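Local structure of cytochrome C-type biogenesis protein ccmF (Thermus thermophilus, 6ZMQ) at residues A[278-283]-A[364-369]; A[218-223]-A[272-277]; A[201-206]-A[293-298]; A[420-425]-A[437-442]. The protein is a membrane-bound heme lyase that binds heme b and probably attaches heme to apocytochrome c during cytochrome c maturation. One frame throughout, in Å; residues are numbered along the deposited sequence.

Contact 1 of 4, residues A[278-283]-A[364-369]; sequences AFVQQT and GALLLG. With HEM (protoporphyrin IX containing Fe), chain B.
Phe279 is the first residue of 278-283 to meet Leu366 of 364-369. The two side chains cross at about a right angle. Leu366 CD1 lies at the edge of the ring, near its plane, 3.8 Å from Phe279 CD2. The ring is placed there with CG anti to the backbone N (chi1 167°). One ring face takes the heme propionate carbon CAA, 3.8 Å from Phe279 CZ and offset toward the rim. Thr283 OG1 lies over the opposite face. Val280 comes next. Its CG2 meets Leu366 CD1 at 3.4 Å, and the two side chains slide past each other in opposite directions. One turn after Phe279, Thr283 OG1 donates to Phe279 O at 2.7 Å, with the donor tilted 33° from the carbonyl plane. Thr283 N reaches the same oxygen from the other face of that plane, so two donors grip it. The remaining branch of Leu366 turns to the porphyrin, with CD2 3.3 Å from the heme carbon CHB. Gly369 CA lies 3.5 Å from the heme atom CBB, where a side chain would clash. With an alanine in place of Phe279, the propionate carbon and Leu366 CD1 would probably lose their aromatic neighbour, leaving a gap beside Arg502 and Arg503. Two predicted transmembrane helices, 266-284 and 362-384, here form an apolar wall of the heme b pocket.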
# COMPACT_ATOMS: atom_id res chain seq x y z
N ALA A 278 12.17 0.89 -14.59
CA ALA A 278 11.35 0.54 -15.75
C ALA A 278 11.29 1.77 -16.62
O ALA A 278 11.50 1.63 -17.76
CB ALA A 278 9.98 0.13 -15.33
N PHE A 279 11.12 2.93 -16.04
CA PHE A 279 11.12 4.14 -16.86
C PHE A 279 12.45 4.29 -17.60
O PHE A 279 12.43 4.63 -18.75
CB PHE A 279 10.96 5.33 -15.94
CG PHE A 279 11.26 6.60 -16.65
CD1 PHE A 279 10.41 7.08 -17.61
CD2 PHE A 279 12.44 7.27 -16.43
CE1 PHE A 279 10.71 8.23 -18.30
CE2 PHE A 279 12.73 8.42 -17.12
CZ PHE A 279 11.86 8.91 -18.05
N VAL A 280 13.58 4.03 -16.97
CA VAL A 280 14.87 4.22 -17.68
C VAL A 280 14.93 3.33 -18.90
O VAL A 280 15.22 3.83 -19.95
CB VAL A 280 16.08 3.95 -16.78
CG1 VAL A 280 17.34 3.83 -17.59
CG2 VAL A 280 16.22 5.03 -15.76
N GLN A 281 14.66 2.05 -18.75
CA GLN A 281 14.82 1.21 -19.93
C GLN A 281 13.69 1.48 -20.93
O GLN A 281 13.93 1.45 -22.15
CB GLN A 281 14.95 -0.28 -19.59
CG GLN A 281 13.73 -1.08 -19.62
CD GLN A 281 13.96 -2.53 -19.24
OE1 GLN A 281 14.43 -2.82 -18.15
NE2 GLN A 281 13.59 -3.45 -20.13
N GLN A 282 12.51 1.92 -20.41
CA GLN A 282 11.39 2.41 -21.23
C GLN A 282 11.83 3.56 -22.11
O GLN A 282 11.39 3.69 -23.26
CB GLN A 282 10.21 2.89 -20.36
CG GLN A 282 9.25 1.86 -19.77
CD GLN A 282 8.27 2.50 -18.79
OE1 GLN A 282 7.84 3.64 -18.98
NE2 GLN A 282 7.96 1.79 -17.72
N THR A 283 12.74 4.38 -21.60
CA THR A 283 13.27 5.46 -22.40
C THR A 283 14.70 5.23 -22.89
O THR A 283 15.19 6.04 -23.69
CB THR A 283 13.15 6.78 -21.62
OG1 THR A 283 13.53 6.57 -20.26
CG2 THR A 283 11.71 7.28 -21.67
N GLY A 364 22.40 7.66 -13.91
CA GLY A 364 23.17 7.41 -12.70
C GLY A 364 22.47 7.90 -11.45
O GLY A 364 22.53 7.25 -10.39
N ALA A 365 21.79 9.04 -11.55
CA ALA A 365 21.00 9.56 -10.44
C ALA A 365 19.79 8.68 -10.15
O ALA A 365 19.51 8.40 -8.97
CB ALA A 365 20.57 11.00 -10.73
N LEU A 366 19.10 8.20 -11.19
CA LEU A 366 17.94 7.33 -10.97
C LEU A 366 18.36 5.97 -10.44
O LEU A 366 17.66 5.38 -9.60
CB LEU A 366 17.11 7.13 -12.24
CG LEU A 366 16.25 8.15 -13.02
CD1 LEU A 366 15.03 7.48 -13.66
CD2 LEU A 366 15.85 9.38 -12.26
N LEU A 367 19.51 5.46 -10.89
CA LEU A 367 19.99 4.16 -10.45
C LEU A 367 20.51 4.23 -9.02
O LEU A 367 20.31 3.29 -8.25
CB LEU A 367 21.05 3.67 -11.43
CG LEU A 367 21.63 2.25 -11.51
CD1 LEU A 367 22.70 1.92 -10.49
CD2 LEU A 367 20.47 1.26 -11.39
N LEU A 368 21.15 5.34 -8.65
CA LEU A 368 21.57 5.52 -7.26
C LEU A 368 20.36 5.75 -6.35
O LEU A 368 20.37 5.30 -5.20
CB LEU A 368 22.57 6.68 -7.13
CG LEU A 368 23.24 6.86 -5.77
CD1 LEU A 368 23.78 5.53 -5.26
CD2 LEU A 368 24.32 7.93 -5.78
N GLY A 369 19.31 6.40 -6.86
CA GLY A 369 18.09 6.54 -6.07
C GLY A 369 17.37 5.22 -5.86
O GLY A 369 16.87 4.95 -4.77
CHA HEM B . 8.70 9.76 -12.55
CHB HEM B . 13.17 10.82 -10.86
CHC HEM B . 11.76 9.47 -6.35
CHD HEM B . 7.22 8.90 -8.05
C1A HEM B . 10.02 10.14 -12.44
C2A HEM B . 10.81 10.54 -13.55
C3A HEM B . 12.06 10.83 -13.08
C4A HEM B . 12.07 10.63 -11.69
CMA HEM B . 13.24 11.30 -13.90
CAA HEM B . 10.37 10.63 -15.00
CBA HEM B . 9.56 11.92 -15.27
CGA HEM B . 10.41 13.15 -15.07
O1A HEM B . 10.09 13.99 -14.19
O2A HEM B . 11.43 13.33 -15.77
C1B HEM B . 13.13 10.51 -9.48
C2B HEM B . 14.29 10.50 -8.66
C3B HEM B . 13.92 10.12 -7.41
C4B HEM B . 12.48 9.87 -7.47
CMB HEM B . 15.68 10.85 -9.09
CAB HEM B . 14.76 9.97 -6.22
CBB HEM B . 15.19 8.57 -5.95
C1C HEM B . 10.39 9.28 -6.41
C2C HEM B . 9.55 9.15 -5.31
C3C HEM B . 8.28 9.00 -5.81
C4C HEM B . 8.34 9.04 -7.23
CMC HEM B . 9.90 9.16 -3.84
CAC HEM B . 7.08 8.81 -5.02
CBC HEM B . 6.20 9.97 -4.73
C1D HEM B . 7.22 9.02 -9.44
C2D HEM B . 6.07 8.76 -10.32
C3D HEM B . 6.47 9.00 -11.59
C4D HEM B . 7.88 9.42 -11.47
CMD HEM B . 4.70 8.31 -9.88
CAD HEM B . 5.64 8.87 -12.85
CBD HEM B . 6.05 7.59 -13.59
CGD HEM B . 5.21 7.26 -14.80
O1D HEM B . 5.65 7.45 -15.96
O2D HEM B . 4.08 6.77 -14.65
NA HEM B . 10.83 10.19 -11.32
NB HEM B . 12.09 10.11 -8.73
NC HEM B . 9.65 9.25 -7.56
ND HEM B . 8.24 9.41 -10.19
FE HEM B . 10.14 9.88 -9.44

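Contact 2 of 4, residues A[218-223]-A[272-277]; sequences TWVEET and TAFLHT. With HEM (protoporphyrin IX containing Fe), chain B.
Phe274 points its ring at the loop 218-223 because CG is anti to the backbone N (chi1 167°). Trp219 answers with CG between its own backbone N and carbonyl carbon (chi1 71°), which brings the indole up from the opposite direction. The two rings meet at Trp219 CH2 and Phe274 CE1, 3.9 Å apart. Trp219 CH2 lies at the edge of the phenylalanine ring, near its plane. Val220 adds a looser touch, with CG2 4.4 Å from Phe274 CZ. Its CB also lies 3.8 Å above the plane of the Trp219 ring, over the ring centre. The contact is wholly apolar and buried. Two residues further along helix 266-284, His276 points to the heme. Its NE2 binds the heme iron at 2.3 Å as an axial ligand, and His510 also binds the iron. His276 ND1 makes a weak bond to Thr272 O, 3.3 Å long and bent to 125°. The exact placement of the imidazole is doubtful in this model. Leu275 CD2 lies 3.6 Å from CBD of a heme propionate. The axial ligand thus sits on a helix whose other flank is packed by the loop. Trp219 stacks with Phe292 and touches Val295, both of helix 288-307, and it also leans on Ala207 and Ala210. The loop joins helices 185-213 and 224-247, and helix 362-384 meets helix 266-284 at Ala273 and Thr277.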
# COMPACT_ATOMS: atom_id res chain seq x y z
N THR A 218 11.88 -5.53 -24.32
CA THR A 218 10.53 -5.22 -24.79
C THR A 218 9.46 -5.42 -23.72
O THR A 218 8.37 -4.86 -23.85
CB THR A 218 10.19 -6.07 -26.01
OG1 THR A 218 8.90 -5.69 -26.51
CG2 THR A 218 10.18 -7.56 -25.66
N TRP A 219 9.76 -6.19 -22.67
CA TRP A 219 8.76 -6.62 -21.70
C TRP A 219 8.22 -5.49 -20.81
O TRP A 219 7.08 -5.60 -20.36
CB TRP A 219 9.35 -7.70 -20.80
CG TRP A 219 10.39 -7.17 -19.85
CD1 TRP A 219 11.68 -6.87 -20.15
CD2 TRP A 219 10.21 -6.86 -18.46
NE1 TRP A 219 12.32 -6.39 -19.03
CE2 TRP A 219 11.44 -6.38 -17.98
CE3 TRP A 219 9.14 -6.95 -17.57
CZ2 TRP A 219 11.63 -5.99 -16.66
CZ3 TRP A 219 9.32 -6.55 -16.25
CH2 TRP A 219 10.56 -6.09 -15.81
N VAL A 220 8.98 -4.42 -20.56
CA VAL A 220 8.55 -3.49 -19.52
C VAL A 220 7.76 -2.33 -20.10
O VAL A 220 6.97 -1.71 -19.38
CB VAL A 220 9.74 -2.99 -18.65
CG1 VAL A 220 10.54 -1.93 -19.34
CG2 VAL A 220 9.24 -2.48 -17.30
N GLU A 221 7.89 -2.07 -21.39
CA GLU A 221 7.19 -0.97 -22.02
C GLU A 221 5.82 -1.39 -22.53
O GLU A 221 4.96 -0.53 -22.73
CB GLU A 221 8.05 -0.39 -23.15
CG GLU A 221 9.00 -1.41 -23.75
CD GLU A 221 9.84 -0.85 -24.88
OE1 GLU A 221 10.26 -1.64 -25.75
OE2 GLU A 221 10.11 0.37 -24.86
N GLU A 222 5.60 -2.69 -22.69
CA GLU A 222 4.26 -3.23 -22.88
C GLU A 222 3.50 -3.41 -21.56
O GLU A 222 2.28 -3.57 -21.60
CB GLU A 222 4.32 -4.58 -23.59
CG GLU A 222 5.21 -4.63 -24.83
CD GLU A 222 5.66 -6.05 -25.16
OE1 GLU A 222 6.18 -6.73 -24.25
OE2 GLU A 222 5.49 -6.48 -26.31
N THR A 223 4.18 -3.41 -20.41
CA THR A 223 3.51 -3.72 -19.15
C THR A 223 3.42 -2.51 -18.23
O THR A 223 2.90 -2.63 -17.10
CB THR A 223 4.21 -4.88 -18.43
OG1 THR A 223 3.33 -5.41 -17.44
CG2 THR A 223 5.48 -4.45 -17.73
N THR A 272 8.85 1.21 -6.04
CA THR A 272 9.21 2.58 -6.43
C THR A 272 10.53 2.50 -7.17
O THR A 272 10.66 3.10 -8.21
CB THR A 272 9.53 3.43 -5.21
OG1 THR A 272 8.28 3.32 -4.57
CG2 THR A 272 9.71 4.88 -5.57
N ALA A 273 11.47 1.75 -6.65
CA ALA A 273 12.76 1.64 -7.35
C ALA A 273 12.51 1.02 -8.71
O ALA A 273 13.03 1.47 -9.71
CB ALA A 273 13.64 0.77 -6.52
N PHE A 274 11.65 0.03 -8.73
CA PHE A 274 11.33 -0.66 -9.98
C PHE A 274 10.67 0.31 -10.95
O PHE A 274 11.03 0.31 -12.06
CB PHE A 274 10.43 -1.84 -9.68
CG PHE A 274 9.79 -2.43 -10.89
CD1 PHE A 274 10.54 -2.84 -11.93
CD2 PHE A 274 8.43 -2.54 -10.97
CE1 PHE A 274 9.93 -3.38 -13.04
CE2 PHE A 274 7.82 -3.07 -12.07
CZ PHE A 274 8.57 -3.50 -13.10
N LEU A 275 9.80 1.18 -10.48
CA LEU A 275 9.11 2.13 -11.37
C LEU A 275 10.15 3.00 -12.10
O LEU A 275 10.05 3.17 -13.29
CB LEU A 275 8.22 2.94 -10.45
CG LEU A 275 7.07 3.66 -11.12
CD1 LEU A 275 6.13 4.19 -10.09
CD2 LEU A 275 7.60 4.79 -11.92
N HIS A 276 11.09 3.53 -11.35
CA HIS A 276 12.17 4.36 -11.92
C HIS A 276 13.05 3.53 -12.87
O HIS A 276 13.39 4.06 -13.88
CB HIS A 276 12.93 5.07 -10.80
CG HIS A 276 12.19 6.19 -10.16
ND1 HIS A 276 10.93 6.06 -9.72
CD2 HIS A 276 12.54 7.44 -9.88
CE1 HIS A 276 10.53 7.19 -9.22
NE2 HIS A 276 11.48 8.05 -9.32
N THR A 277 13.43 2.29 -12.56
CA THR A 277 14.27 1.52 -13.48
C THR A 277 13.47 1.17 -14.73
O THR A 277 14.05 1.12 -15.79
CB THR A 277 15.15 0.56 -12.69
OG1 THR A 277 14.33 -0.49 -12.22
CG2 THR A 277 15.70 1.22 -11.47
CHA HEM B . 8.70 9.76 -12.55
CHB HEM B . 13.17 10.82 -10.86
CHC HEM B . 11.76 9.47 -6.35
CHD HEM B . 7.22 8.90 -8.05
C1A HEM B . 10.02 10.14 -12.44
C2A HEM B . 10.81 10.54 -13.55
C3A HEM B . 12.06 10.83 -13.08
C4A HEM B . 12.07 10.63 -11.69
CMA HEM B . 13.24 11.30 -13.90
CAA HEM B . 10.37 10.63 -15.00
CBA HEM B . 9.56 11.92 -15.27
CGA HEM B . 10.41 13.15 -15.07
O1A HEM B . 10.09 13.99 -14.19
O2A HEM B . 11.43 13.33 -15.77
C1B HEM B . 13.13 10.51 -9.48
C2B HEM B . 14.29 10.50 -8.66
C3B HEM B . 13.92 10.12 -7.41
C4B HEM B . 12.48 9.87 -7.47
CMB HEM B . 15.68 10.85 -9.09
CAB HEM B . 14.76 9.97 -6.22
CBB HEM B . 15.19 8.57 -5.95
C1C HEM B . 10.39 9.28 -6.41
C2C HEM B . 9.55 9.15 -5.31
C3C HEM B . 8.28 9.00 -5.81
C4C HEM B . 8.34 9.04 -7.23
CMC HEM B . 9.90 9.16 -3.84
CAC HEM B . 7.08 8.81 -5.02
CBC HEM B . 6.20 9.97 -4.73
C1D HEM B . 7.22 9.02 -9.44
C2D HEM B . 6.07 8.76 -10.32
C3D HEM B . 6.47 9.00 -11.59
C4D HEM B . 7.88 9.42 -11.47
CMD HEM B . 4.70 8.31 -9.88
CAD HEM B . 5.64 8.87 -12.85
CBD HEM B . 6.05 7.59 -13.59
CGD HEM B . 5.21 7.26 -14.80
O1D HEM B . 5.65 7.45 -15.96
O2D HEM B . 4.08 6.77 -14.65
NA HEM B . 10.83 10.19 -11.32
NB HEM B . 12.09 10.11 -8.73
NC HEM B . 9.65 9.25 -7.56
ND HEM B . 8.24 9.41 -10.19
FE HEM B . 10.14 9.88 -9.44

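Contact 3 of 4, residues A[201-206]-A[293-298]; sequences SVPYAY and AFVTLA
Val295 and Tyr204 make the closest approach of the two helices, their CA atoms 5.7 Å apart. Val295 CG2, anti to its backbone N, reaches between Pro203 and Tyr204. It lies 3.6 Å from Tyr204 N and 3.8 Å from Pro203 CB. The branch therefore rests on the backbone as well as on side chains. The Tyr204 ring crosses the Thr296 side chain at a slant, CG being anti to the backbone N (chi1 166°). Thr296 CA lies at the edge of the ring near its plane, 3.9 Å from Tyr204 CD1. Thr296 CG2 is equally close to Tyr204 CE1 at 3.9 Å. The polar ends have partners further out. Tyr204 OH bonds to Ala336 O on helix 325-345, and Thr296 OG1 bonds back to Phe292 O in its own helix. The Tyr204 ring also stacks with Phe299. A leucine in place of Tyr204 would probably leave Ala336 O without its hydroxyl mate and Phe299 without its stacking partner. Pro203 marks a kink in its helix, since its nitrogen has no bond to the preceding turn. The local axes come within 9.1 Å and cross at -133°, so the two segments run in largely opposed directions, 47° from antiparallel. Helix 135-157 meets Tyr204 and Ala205 through Val144. Helix 224-247 packs on Val202 and Pro203, and helix 266-284 lies against Phe294 and Val295.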
# COMPACT_ATOMS: atom_id res chain seq x y z
N SER A 201 1.58 -8.40 -10.28
CA SER A 201 1.62 -9.75 -10.82
C SER A 201 2.03 -9.74 -12.29
O SER A 201 2.92 -10.50 -12.70
CB SER A 201 0.27 -10.43 -10.65
OG SER A 201 -0.62 -10.07 -11.68
N VAL A 202 1.40 -8.89 -13.09
CA VAL A 202 1.47 -9.06 -14.55
C VAL A 202 2.79 -8.60 -15.18
O VAL A 202 3.27 -9.28 -16.09
CB VAL A 202 0.19 -8.54 -15.22
CG1 VAL A 202 -0.20 -7.20 -14.71
CG2 VAL A 202 0.26 -8.49 -16.76
N PRO A 203 3.47 -7.52 -14.71
CA PRO A 203 4.89 -7.34 -15.10
C PRO A 203 5.82 -8.48 -14.72
O PRO A 203 6.64 -8.87 -15.57
CB PRO A 203 5.28 -6.05 -14.35
CG PRO A 203 4.08 -5.72 -13.49
CD PRO A 203 2.96 -6.21 -14.32
N TYR A 204 5.69 -9.02 -13.49
CA TYR A 204 6.53 -10.13 -13.02
C TYR A 204 6.43 -11.33 -13.94
O TYR A 204 7.45 -11.91 -14.31
CB TYR A 204 6.13 -10.55 -11.60
CG TYR A 204 6.70 -11.90 -11.15
CD1 TYR A 204 8.02 -11.99 -10.71
CD2 TYR A 204 5.92 -13.07 -11.15
CE1 TYR A 204 8.55 -13.20 -10.30
CE2 TYR A 204 6.46 -14.29 -10.75
CZ TYR A 204 7.77 -14.34 -10.33
OH TYR A 204 8.33 -15.53 -9.91
N ALA A 205 5.19 -11.65 -14.34
CA ALA A 205 4.89 -12.69 -15.32
C ALA A 205 5.65 -12.46 -16.61
O ALA A 205 6.43 -13.33 -17.03
CB ALA A 205 3.39 -12.71 -15.58
N TYR A 206 5.56 -11.22 -17.13
CA TYR A 206 6.27 -10.82 -18.35
C TYR A 206 7.77 -10.96 -18.17
O TYR A 206 8.45 -11.51 -19.05
CB TYR A 206 5.90 -9.39 -18.72
CG TYR A 206 4.73 -9.23 -19.67
CD1 TYR A 206 3.42 -9.27 -19.21
CD2 TYR A 206 4.93 -8.97 -21.02
CE1 TYR A 206 2.34 -9.10 -20.06
CE2 TYR A 206 3.86 -8.79 -21.88
CZ TYR A 206 2.57 -8.86 -21.40
OH TYR A 206 1.51 -8.69 -22.25
N ALA A 293 15.42 -7.87 -11.48
CA ALA A 293 15.62 -8.01 -10.03
C ALA A 293 14.54 -7.29 -9.23
O ALA A 293 13.96 -7.86 -8.30
CB ALA A 293 17.01 -7.49 -9.65
N PHE A 294 14.23 -6.05 -9.62
CA PHE A 294 13.30 -5.24 -8.84
C PHE A 294 11.86 -5.72 -8.99
O PHE A 294 11.10 -5.66 -8.02
CB PHE A 294 13.42 -3.77 -9.21
CG PHE A 294 14.60 -3.08 -8.59
CD1 PHE A 294 15.09 -3.49 -7.36
CD2 PHE A 294 15.22 -2.00 -9.22
CE1 PHE A 294 16.18 -2.87 -6.78
CE2 PHE A 294 16.31 -1.37 -8.65
CZ PHE A 294 16.79 -1.80 -7.42
N VAL A 295 11.46 -6.19 -10.18
CA VAL A 295 10.08 -6.65 -10.31
C VAL A 295 9.89 -8.00 -9.61
O VAL A 295 8.83 -8.23 -9.00
CB VAL A 295 9.63 -6.70 -11.79
CG1 VAL A 295 10.38 -7.71 -12.60
CG2 VAL A 295 8.10 -6.90 -11.90
N THR A 296 10.94 -8.85 -9.56
CA THR A 296 10.82 -10.10 -8.81
C THR A 296 10.75 -9.83 -7.30
O THR A 296 9.85 -10.34 -6.62
CB THR A 296 11.98 -11.03 -9.14
OG1 THR A 296 12.04 -11.27 -10.55
CG2 THR A 296 11.84 -12.36 -8.40
N LEU A 297 11.63 -8.96 -6.81
CA LEU A 297 11.70 -8.66 -5.38
C LEU A 297 10.47 -7.89 -4.92
O LEU A 297 9.90 -8.20 -3.87
CB LEU A 297 12.97 -7.87 -5.08
CG LEU A 297 14.26 -8.70 -5.08
CD1 LEU A 297 15.49 -7.80 -5.05
CD2 LEU A 297 14.29 -9.71 -3.96
N ALA A 298 10.04 -6.89 -5.70
CA ALA A 298 8.83 -6.11 -5.42
C ALA A 298 7.57 -6.97 -5.44
O ALA A 298 6.70 -6.79 -4.58
CB ALA A 298 8.70 -4.97 -6.43

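Contact 4 of 4, residues A[420-425]-A[437-442]; sequences MGVGPL and RNLLVL. With HEM (protoporphyrin IX containing Fe), chain B.
At the turn of a helical hairpin, Val422 of helix 402-422 and Leu425 in the loop that follows meet Leu439 and Leu442 of helix 439-454. The chain passes through this loop from the first helix to the second, which runs back the other way. The closest touch is between Leu425 CD1 and Leu442 CD1, 3.8 Å apart, where the two side chains reach toward each other tip to tip. Both leucines hold CG anti to the carbonyl carbon, Leu442 with chi1 -75°, and this turns their ends toward each other. Val422 CG2 meets Leu439 CD2 more loosely at 4.3 Å, with Leu439 on the surface. Tyr471 of helix 460-484 touches both Val422 and Leu442. Segment 420-425 also faces the heme. Met420 CB lies 3.6 Å from the heme vinyl carbon CAB. Its chain bends at chi3, and Met420 CE comes 3.7 Å from the heme methyl CMC. Met420 also touches His510, an axial ligand of the iron. Pro424 CD lies 4.0 Å from the heme carbon CHB. The arrangement is consistent with a hairpin of two predicted transmembrane helices, the first of which lines the heme b pocket with Met420.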
# COMPACT_ATOMS: atom_id res chain seq x y z
N MET A 420 16.01 13.19 -6.01
CA MET A 420 14.78 13.51 -6.74
C MET A 420 14.81 14.90 -7.34
O MET A 420 14.33 15.13 -8.46
CB MET A 420 13.61 13.32 -5.79
CG MET A 420 12.29 13.86 -6.21
SD MET A 420 11.07 13.73 -4.90
CE MET A 420 11.71 12.41 -3.87
N GLY A 421 15.35 15.86 -6.60
CA GLY A 421 15.56 17.17 -7.16
C GLY A 421 16.67 17.22 -8.19
O GLY A 421 16.51 17.82 -9.25
N VAL A 422 17.82 16.59 -7.90
CA VAL A 422 18.98 16.81 -8.77
C VAL A 422 18.90 15.97 -10.07
O VAL A 422 19.49 16.35 -11.09
CB VAL A 422 20.29 16.58 -7.99
CG1 VAL A 422 20.60 15.10 -7.78
CG2 VAL A 422 21.48 17.31 -8.66
N GLY A 423 18.14 14.87 -10.08
CA GLY A 423 18.19 13.89 -11.14
C GLY A 423 17.62 14.28 -12.49
O GLY A 423 18.31 14.21 -13.51
N PRO A 424 16.33 14.67 -12.54
CA PRO A 424 15.73 15.12 -13.82
C PRO A 424 16.30 16.41 -14.43
O PRO A 424 15.98 16.73 -15.57
CB PRO A 424 14.25 15.30 -13.45
CG PRO A 424 14.22 15.18 -11.91
CD PRO A 424 15.27 14.18 -11.66
N LEU A 425 17.14 17.14 -13.70
CA LEU A 425 17.83 18.31 -14.23
C LEU A 425 19.18 17.95 -14.83
O LEU A 425 19.94 18.86 -15.20
CB LEU A 425 18.03 19.35 -13.13
CG LEU A 425 16.88 20.31 -12.81
CD1 LEU A 425 17.38 21.43 -11.92
CD2 LEU A 425 16.33 20.89 -14.10
N ARG A 437 26.48 23.18 -14.80
CA ARG A 437 26.37 23.15 -13.35
C ARG A 437 25.38 24.21 -12.87
O ARG A 437 25.78 25.30 -12.45
CB ARG A 437 27.75 23.33 -12.68
CG ARG A 437 28.61 22.07 -12.70
CD ARG A 437 29.73 22.08 -11.64
NE ARG A 437 30.66 23.23 -11.61
CZ ARG A 437 31.48 23.63 -12.59
NH1 ARG A 437 31.61 22.96 -13.73
NH2 ARG A 437 32.23 24.70 -12.39
N ASN A 438 24.08 23.90 -12.94
CA ASN A 438 23.01 24.74 -12.40
C ASN A 438 22.85 24.53 -10.89
O ASN A 438 22.14 25.30 -10.22
CB ASN A 438 21.70 24.42 -13.14
CG ASN A 438 20.69 25.55 -13.08
OD1 ASN A 438 21.01 26.68 -12.69
ND2 ASN A 438 19.46 25.27 -13.51
N LEU A 439 23.62 23.59 -10.33
CA LEU A 439 23.47 23.06 -8.98
C LEU A 439 23.71 24.09 -7.88
O LEU A 439 23.41 23.82 -6.72
CB LEU A 439 24.41 21.86 -8.76
CG LEU A 439 24.28 20.48 -9.44
CD1 LEU A 439 24.63 20.45 -10.94
CD2 LEU A 439 25.14 19.49 -8.68
N LEU A 440 24.28 25.25 -8.23
CA LEU A 440 24.39 26.38 -7.31
C LEU A 440 23.03 26.85 -6.80
O LEU A 440 22.84 26.97 -5.58
CB LEU A 440 25.14 27.54 -7.96
CG LEU A 440 26.66 27.42 -7.94
CD1 LEU A 440 27.25 28.02 -9.19
CD2 LEU A 440 27.22 28.08 -6.68
N VAL A 441 22.09 27.16 -7.72
CA VAL A 441 20.86 27.86 -7.30
C VAL A 441 19.99 26.94 -6.44
O VAL A 441 19.45 27.37 -5.41
CB VAL A 441 20.10 28.45 -8.52
CG1 VAL A 441 19.73 27.42 -9.57
CG2 VAL A 441 18.86 29.23 -8.07
N LEU A 442 20.01 25.64 -6.77
CA LEU A 442 19.42 24.61 -5.93
C LEU A 442 20.07 24.57 -4.56
O LEU A 442 19.37 24.67 -3.54
CB LEU A 442 19.59 23.25 -6.61
CG LEU A 442 18.66 23.02 -7.78
CD1 LEU A 442 19.02 21.75 -8.53
CD2 LEU A 442 17.26 22.97 -7.24
CHA HEM B . 8.70 9.76 -12.55
CHB HEM B . 13.17 10.82 -10.86
CHC HEM B . 11.76 9.47 -6.35
CHD HEM B . 7.22 8.90 -8.05
C1A HEM B . 10.02 10.14 -12.44
C2A HEM B . 10.81 10.54 -13.55
C3A HEM B . 12.06 10.83 -13.08
C4A HEM B . 12.07 10.63 -11.69
CMA HEM B . 13.24 11.30 -13.90
CAA HEM B . 10.37 10.63 -15.00
CBA HEM B . 9.56 11.92 -15.27
CGA HEM B . 10.41 13.15 -15.07
O1A HEM B . 10.09 13.99 -14.19
O2A HEM B . 11.43 13.33 -15.77
C1B HEM B . 13.13 10.51 -9.48
C2B HEM B . 14.29 10.50 -8.66
C3B HEM B . 13.92 10.12 -7.41
C4B HEM B . 12.48 9.87 -7.47
CMB HEM B . 15.68 10.85 -9.09
CAB HEM B . 14.76 9.97 -6.22
CBB HEM B . 15.19 8.57 -5.95
C1C HEM B . 10.39 9.28 -6.41
C2C HEM B . 9.55 9.15 -5.31
C3C HEM B . 8.28 9.00 -5.81
C4C HEM B . 8.34 9.04 -7.23
CMC HEM B . 9.90 9.16 -3.84
CAC HEM B . 7.08 8.81 -5.02
CBC HEM B . 6.20 9.97 -4.73
C1D HEM B . 7.22 9.02 -9.44
C2D HEM B . 6.07 8.76 -10.32
C3D HEM B . 6.47 9.00 -11.59
C4D HEM B . 7.88 9.42 -11.47
CMD HEM B . 4.70 8.31 -9.88
CAD HEM B . 5.64 8.87 -12.85
CBD HEM B . 6.05 7.59 -13.59
CGD HEM B . 5.21 7.26 -14.80
O1D HEM B . 5.65 7.45 -15.96
O2D HEM B . 4.08 6.77 -14.65
NA HEM B . 10.83 10.19 -11.32
NB HEM B . 12.09 10.11 -8.73
NC HEM B . 9.65 9.25 -7.56
ND HEM B . 8.24 9.41 -10.19
FE HEM B . 10.14 9.88 -9.44

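How the contacts relate
Contacts 1, 2 and 4 all touch the heme, while contact 3 stands further back, the nearest atoms of the Pro203 side chain and the heme being about 13 Å apart. Contacts 1 and 2 share helix 266-284, and their centres are about 9 Å apart. They join where Ala278 CB meets Val220 CG2 at 3.4 Å. Contact 3 lies about 9 Å from contact 2, centre to centre, and touches it through Phe274 CE1 and Val295 CB at 3.6 Å. Contact 4 meets contact 1 at Ala365 CB and Gly423 CA, 3.8 Å apart. The four thus form a row from contact 3 to contact 4, whose centres are about 31 Å apart, with the heme beside contact 1, between contacts 2 and 4.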